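Local coordinates for AxyAgu115A (Amphibacillus xylanus NBRC 15112, PDB 6NPS), which probably hydrolyses alpha-linked glucuronic acid side groups of arabinoglucuronoxylan as a family GH115 alpha-glucuronidase, at residues F193-L206 against G226-V240. The protein carries 3 engineered substitutions. Sequence-based numbering, arbitrary orientation.
Sequences FNAEMYDHVFELLL and GPGLANVELADEYGV
F202 is the knob of this helix pair: its ring sits in a hole formed by N231, L234, A235 and Y238. F202 CZ meets A235 CB at 3.6 Å, and A235 CA lies over one ring face. L234 CG lies at the ring edge, in plane, 3.8 Å from F202 CE2. The side chain of Y238 crosses that of F202 at about a right angle. With CG anti to the carbonyl carbon (chi1 -60°), the F202 ring is directed at the facing helix. With an alanine here the hole would probably be left as a gap between the helices, and L234 CG and A235 CB would lose the ring they pack on. Beyond the ring, V240 CG1 touches L205 CD2 at 3.6 Å, and L206 packs on Y238 and V240.

Polar bonds lie beside this apolar packing. Y238 OH donates to D199 OD2 at 2.6 Å, on the syn lone pair. D199 OD1 forms a salt bridge with K38, so each carboxylate oxygen has a partner. Where helix 195-206 begins, A195 N donates to G226 O (2.9 Å, 165°), in the loop before helix 230-238. N231 ND2 donates to F193 O at 3.0 Å and also bonds F222 O. N194 caps helix 195-206, its OD1 accepting from M197 N while its ND2 bonds F190 O. G239 ends helix 230-238 in a Schellman motif.

The two helices run roughly parallel, their axes 9.3 Å apart and crossing at -28°. They lead into strands 212-214 and 241-242, neighbours in the parallel sheet of the TIM-barrel-type domain. L213 packs on F202 and V240, while helix 30-47 lies against L206 and Y238.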
loop_
_atom_site.group_PDB
_atom_site.type_symbol
_atom_site.label_atom_id
_atom_site.label_comp_id
_atom_site.label_asym_id
_atom_site.label_seq_id
_atom_site.Cartn_x
_atom_site.Cartn_y
_atom_site.Cartn_z
ATOM N N PHE A 193 -7.564 -42.708 16.885
ATOM C CA PHE A 193 -6.144 -42.893 17.188
ATOM C C PHE A 193 -5.935 -44.201 17.961
ATOM O O PHE A 193 -5.428 -44.224 19.089
ATOM C CB PHE A 193 -5.602 -41.701 17.964
ATOM C CG PHE A 193 -5.750 -40.368 17.245
ATOM C CD1 PHE A 193 -6.904 -39.606 17.392
ATOM C CD2 PHE A 193 -4.716 -39.877 16.465
ATOM C CE1 PHE A 193 -7.024 -38.373 16.757
ATOM C CE2 PHE A 193 -4.833 -38.652 15.821
ATOM C CZ PHE A 193 -5.990 -37.898 15.967
ATOM N N ASN A 194 -6.341 -45.303 17.327
ATOM C CA ASN A 194 -6.424 -46.608 17.965
ATOM C C ASN A 194 -5.313 -47.518 17.459
ATOM O O ASN A 194 -4.467 -47.131 16.649
ATOM C CB ASN A 194 -7.797 -47.234 17.707
ATOM C CG ASN A 194 -8.129 -47.304 16.224
ATOM O OD1 ASN A 194 -7.229 -47.501 15.389
ATOM N ND2 ASN A 194 -9.422 -47.131 15.878
ATOM N N ALA A 195 -5.330 -48.763 17.942
ATOM C CA ALA A 195 -4.248 -49.694 17.630
ATOM C C ALA A 195 -4.198 -50.033 16.152
ATOM O O ALA A 195 -3.129 -50.364 15.629
ATOM C CB ALA A 195 -4.431 -50.978 18.440
ATOM N N GLU A 196 -5.349 -50.012 15.480
ATOM C CA GLU A 196 -5.382 -50.303 14.048
ATOM C C GLU A 196 -4.600 -49.256 13.274
ATOM O O GLU A 196 -3.797 -49.580 12.384
ATOM C CB GLU A 196 -6.830 -50.356 13.560
ATOM C CG GLU A 196 -7.586 -51.659 13.894
ATOM C CD GLU A 196 -7.388 -52.147 15.342
ATOM O OE1 GLU A 196 -7.742 -51.413 16.295
ATOM O OE2 GLU A 196 -6.866 -53.270 15.522
ATOM N N MET A 197 -4.811 -47.990 13.614
ATOM C CA MET A 197 -4.037 -46.928 13.002
ATOM C C MET A 197 -2.566 -47.011 13.408
ATOM O O MET A 197 -1.678 -46.955 12.548
ATOM C CB MET A 197 -4.660 -45.585 13.374
ATOM C CG MET A 197 -4.007 -44.394 12.681
ATOM S SD MET A 197 -2.669 -43.786 13.717
ATOM C CE MET A 197 -3.573 -42.644 14.767
ATOM N N TYR A 198 -2.284 -47.217 14.711
ATOM C CA TYR A 198 -0.904 -47.124 15.177
ATOM C C TYR A 198 -0.043 -48.258 14.657
ATOM O O TYR A 198 1.180 -48.111 14.615
ATOM C CB TYR A 198 -0.821 -47.088 16.724
ATOM C CG TYR A 198 -0.828 -45.630 17.203
ATOM C CD1 TYR A 198 0.263 -44.798 16.948
ATOM C CD2 TYR A 198 -1.918 -45.103 17.862
ATOM C CE1 TYR A 198 0.269 -43.468 17.327
ATOM C CE2 TYR A 198 -1.937 -43.773 18.276
ATOM C CZ TYR A 198 -0.833 -42.955 17.994
ATOM O OH TYR A 198 -0.818 -41.645 18.387
ATOM N N ASP A 199 -0.649 -49.387 14.288
ATOM C CA ASP A 199 0.125 -50.467 13.689
ATOM C C ASP A 199 0.868 -49.976 12.440
ATOM O O ASP A 199 2.041 -50.305 12.243
ATOM C CB ASP A 199 -0.802 -51.647 13.385
ATOM C CG ASP A 199 -0.037 -52.901 13.011
ATOM O OD1 ASP A 199 -0.231 -53.390 11.873
ATOM O OD2 ASP A 199 0.761 -53.392 13.835
ATOM N N HIS A 200 0.234 -49.128 11.627
ATOM C CA HIS A 200 0.924 -48.561 10.453
ATOM C C HIS A 200 2.042 -47.581 10.837
ATOM O O HIS A 200 3.088 -47.503 10.161
ATOM C CB HIS A 200 -0.086 -47.857 9.558
ATOM C CG HIS A 200 -1.181 -48.754 9.071
ATOM N ND1 HIS A 200 -1.057 -49.533 7.937
ATOM C CD2 HIS A 200 -2.423 -48.993 9.558
ATOM C CE1 HIS A 200 -2.173 -50.215 7.750
ATOM N NE2 HIS A 200 -3.017 -49.907 8.722
ATOM N N VAL A 201 1.806 -46.770 11.869
ATOM C CA VAL A 201 2.836 -45.874 12.392
ATOM C C VAL A 201 4.025 -46.681 12.908
ATOM O O VAL A 201 5.187 -46.357 12.632
ATOM C CB VAL A 201 2.244 -44.986 13.508
ATOM C CG1 VAL A 201 3.328 -44.176 14.212
ATOM C CG2 VAL A 201 1.195 -44.087 12.937
ATOM N N PHE A 202 3.753 -47.715 13.708
ATOM C CA PHE A 202 4.842 -48.524 14.241
ATOM C C PHE A 202 5.639 -49.174 13.108
ATOM O O PHE A 202 6.868 -49.256 13.177
ATOM C CB PHE A 202 4.325 -49.603 15.194
ATOM C CG PHE A 202 3.572 -49.069 16.416
ATOM C CD1 PHE A 202 3.846 -47.813 16.952
ATOM C CD2 PHE A 202 2.597 -49.845 17.015
ATOM C CE1 PHE A 202 3.144 -47.343 18.068
ATOM C CE2 PHE A 202 1.873 -49.385 18.141
ATOM C CZ PHE A 202 2.166 -48.142 18.674
ATOM N N GLU A 203 4.951 -49.662 12.072
ATOM C CA GLU A 203 5.648 -50.319 10.968
ATOM C C GLU A 203 6.552 -49.338 10.237
ATOM O O GLU A 203 7.701 -49.663 9.915
ATOM C CB GLU A 203 4.634 -50.943 10.002
ATOM C CG GLU A 203 5.278 -51.761 8.893
ATOM C CD GLU A 203 4.296 -52.293 7.838
ATOM O OE1 GLU A 203 3.072 -52.392 8.113
ATOM O OE2 GLU A 203 4.778 -52.642 6.734
ATOM N N LEU A 204 6.050 -48.129 9.966
ATOM C CA LEU A 204 6.849 -47.121 9.290
ATOM C C LEU A 204 8.100 -46.799 10.093
ATOM O O LEU A 204 9.204 -46.735 9.542
ATOM C CB LEU A 204 6.022 -45.863 9.056
ATOM C CG LEU A 204 6.812 -44.662 8.551
ATOM C CD1 LEU A 204 7.378 -44.863 7.103
ATOM C CD2 LEU A 204 5.954 -43.402 8.593
ATOM N N LEU A 205 7.935 -46.578 11.397
ATOM C CA LEU A 205 9.061 -46.276 12.283
ATOM C C LEU A 205 10.133 -47.369 12.221
ATOM O O LEU A 205 11.332 -47.084 12.064
ATOM C CB LEU A 205 8.548 -46.152 13.722
ATOM C CG LEU A 205 9.657 -45.903 14.746
ATOM C CD1 LEU A 205 10.232 -44.514 14.509
ATOM C CD2 LEU A 205 9.063 -46.003 16.155
ATOM N N LEU A 206 9.720 -48.623 12.389
ATOM C CA LEU A 206 10.685 -49.716 12.421
ATOM C C LEU A 206 11.307 -49.970 11.040
ATOM O O LEU A 206 12.478 -50.352 10.951
ATOM C CB LEU A 206 10.016 -50.983 12.946
ATOM C CG LEU A 206 9.591 -51.011 14.425
ATOM C CD1 LEU A 206 8.698 -52.203 14.704
ATOM C CD2 LEU A 206 10.880 -51.102 15.310
ATOM N N GLY A 226 -6.814 -47.190 22.700
ATOM C CA GLY A 226 -6.431 -48.365 21.951
ATOM C C GLY A 226 -7.521 -49.028 21.140
ATOM O O GLY A 226 -7.251 -49.492 20.023
ATOM N N PRO A 227 -8.767 -49.131 21.655
ATOM C CA PRO A 227 -9.360 -48.762 22.956
ATOM C C PRO A 227 -8.541 -49.261 24.156
ATOM O O PRO A 227 -7.753 -50.194 23.983
ATOM C CB PRO A 227 -10.733 -49.442 22.927
ATOM C CG PRO A 227 -11.066 -49.536 21.486
ATOM C CD PRO A 227 -9.746 -49.813 20.791
ATOM N N GLY A 228 -8.732 -48.648 25.326
ATOM C CA GLY A 228 -7.960 -49.019 26.500
ATOM C C GLY A 228 -6.468 -48.935 26.222
ATOM O O GLY A 228 -5.986 -48.049 25.507
ATOM N N LEU A 229 -5.730 -49.903 26.757
ATOM C CA LEU A 229 -4.281 -49.965 26.651
ATOM C C LEU A 229 -3.779 -50.614 25.373
ATOM O O LEU A 229 -2.584 -50.890 25.288
ATOM C CB LEU A 229 -3.713 -50.779 27.834
ATOM C CG LEU A 229 -3.837 -50.059 29.154
ATOM C CD1 LEU A 229 -3.684 -51.146 30.241
ATOM C CD2 LEU A 229 -2.790 -48.965 29.290
ATOM N N ALA A 230 -4.631 -50.888 24.385
ATOM C CA ALA A 230 -4.145 -51.620 23.208
ATOM C C ALA A 230 -3.028 -50.897 22.440
ATOM O O ALA A 230 -2.193 -51.567 21.815
ATOM C CB ALA A 230 -5.316 -51.956 22.280
ATOM N N ASN A 231 -2.963 -49.554 22.444
ATOM C CA ASN A 231 -1.846 -48.903 21.740
ATOM C C ASN A 231 -0.520 -49.183 22.462
ATOM O O ASN A 231 0.513 -49.505 21.840
ATOM C CB ASN A 231 -2.039 -47.372 21.646
ATOM C CG ASN A 231 -3.210 -46.950 20.791
ATOM O OD1 ASN A 231 -3.595 -47.637 19.848
ATOM N ND2 ASN A 231 -3.792 -45.787 21.119
ATOM N N VAL A 232 -0.527 -48.995 23.777
ATOM C CA VAL A 232 0.634 -49.244 24.617
ATOM C C VAL A 232 1.067 -50.700 24.494
ATOM O O VAL A 232 2.267 -51.008 24.374
ATOM C CB VAL A 232 0.271 -48.895 26.068
ATOM C CG1 VAL A 232 1.395 -49.240 26.997
ATOM C CG2 VAL A 232 -0.060 -47.443 26.159
ATOM N N GLU A 233 0.103 -51.616 24.554
ATOM C CA GLU A 233 0.465 -53.030 24.507
ATOM C C GLU A 233 1.106 -53.364 23.164
ATOM O O GLU A 233 2.120 -54.064 23.123
ATOM C CB GLU A 233 -0.758 -53.904 24.775
ATOM C CG GLU A 233 -1.332 -53.767 26.168
ATOM C CD GLU A 233 -2.766 -54.325 26.302
ATOM O OE1 GLU A 233 -3.221 -54.536 27.446
ATOM O OE2 GLU A 233 -3.447 -54.544 25.275
ATOM N N LEU A 234 0.572 -52.807 22.065
ATOM C CA LEU A 234 1.105 -53.097 20.730
ATOM C C LEU A 234 2.509 -52.520 20.566
ATOM O O LEU A 234 3.405 -53.187 20.029
ATOM C CB LEU A 234 0.157 -52.536 19.653
ATOM C CG LEU A 234 0.468 -52.888 18.182
ATOM C CD1 LEU A 234 0.480 -54.423 18.012
ATOM C CD2 LEU A 234 -0.493 -52.248 17.187
ATOM N N ALA A 235 2.727 -51.276 21.008
ATOM C CA ALA A 235 4.073 -50.703 20.930
ATOM C C ALA A 235 5.083 -51.596 21.650
ATOM O O ALA A 235 6.164 -51.907 21.125
ATOM C CB ALA A 235 4.096 -49.285 21.527
ATOM N N ASP A 236 4.743 -51.993 22.864
ATOM C CA ASP A 236 5.625 -52.811 23.684
ATOM C C ASP A 236 5.895 -54.165 23.034
ATOM O O ASP A 236 7.009 -54.675 23.109
ATOM C CB ASP A 236 4.991 -52.988 25.051
ATOM C CG ASP A 236 5.783 -53.917 25.937
ATOM O OD1 ASP A 236 6.820 -53.465 26.489
ATOM O OD2 ASP A 236 5.361 -55.086 26.074
ATOM N N GLU A 237 4.886 -54.757 22.390
ATOM C CA GLU A 237 5.087 -55.999 21.643
ATOM C C GLU A 237 6.122 -55.825 20.519
ATOM O O GLU A 237 7.017 -56.660 20.334
ATOM C CB GLU A 237 3.748 -56.463 21.082
ATOM C CG GLU A 237 3.776 -57.835 20.483
ATOM C CD GLU A 237 2.404 -58.330 20.070
ATOM O OE1 GLU A 237 1.494 -57.495 19.843
ATOM O OE2 GLU A 237 2.241 -59.566 19.974
ATOM N N TYR A 238 6.011 -54.748 19.752
ATOM C CA TYR A 238 6.957 -54.506 18.685
ATOM C C TYR A 238 8.301 -53.982 19.180
ATOM O O TYR A 238 9.247 -53.926 18.387
ATOM C CB TYR A 238 6.387 -53.489 17.709
ATOM C CG TYR A 238 5.365 -53.996 16.707
ATOM C CD1 TYR A 238 5.639 -55.095 15.877
ATOM C CD2 TYR A 238 4.150 -53.351 16.558
ATOM C CE1 TYR A 238 4.710 -55.528 14.945
ATOM C CE2 TYR A 238 3.225 -53.775 15.642
ATOM C CZ TYR A 238 3.496 -54.860 14.832
ATOM O OH TYR A 238 2.550 -55.268 13.921
ATOM N N GLY A 239 8.411 -53.564 20.438
ATOM C CA GLY A 239 9.630 -52.908 20.879
ATOM C C GLY A 239 9.772 -51.483 20.387
ATOM O O GLY A 239 10.893 -50.976 20.321
ATOM N N VAL A 240 8.673 -50.817 20.036
ATOM C CA VAL A 240 8.670 -49.369 19.858
ATOM C C VAL A 240 8.682 -48.742 21.252
ATOM O O VAL A 240 7.739 -48.917 22.023
ATOM C CB VAL A 240 7.459 -48.906 19.045
ATOM C CG1 VAL A 240 7.358 -47.357 19.023
ATOM C CG2 VAL A 240 7.532 -49.490 17.633
#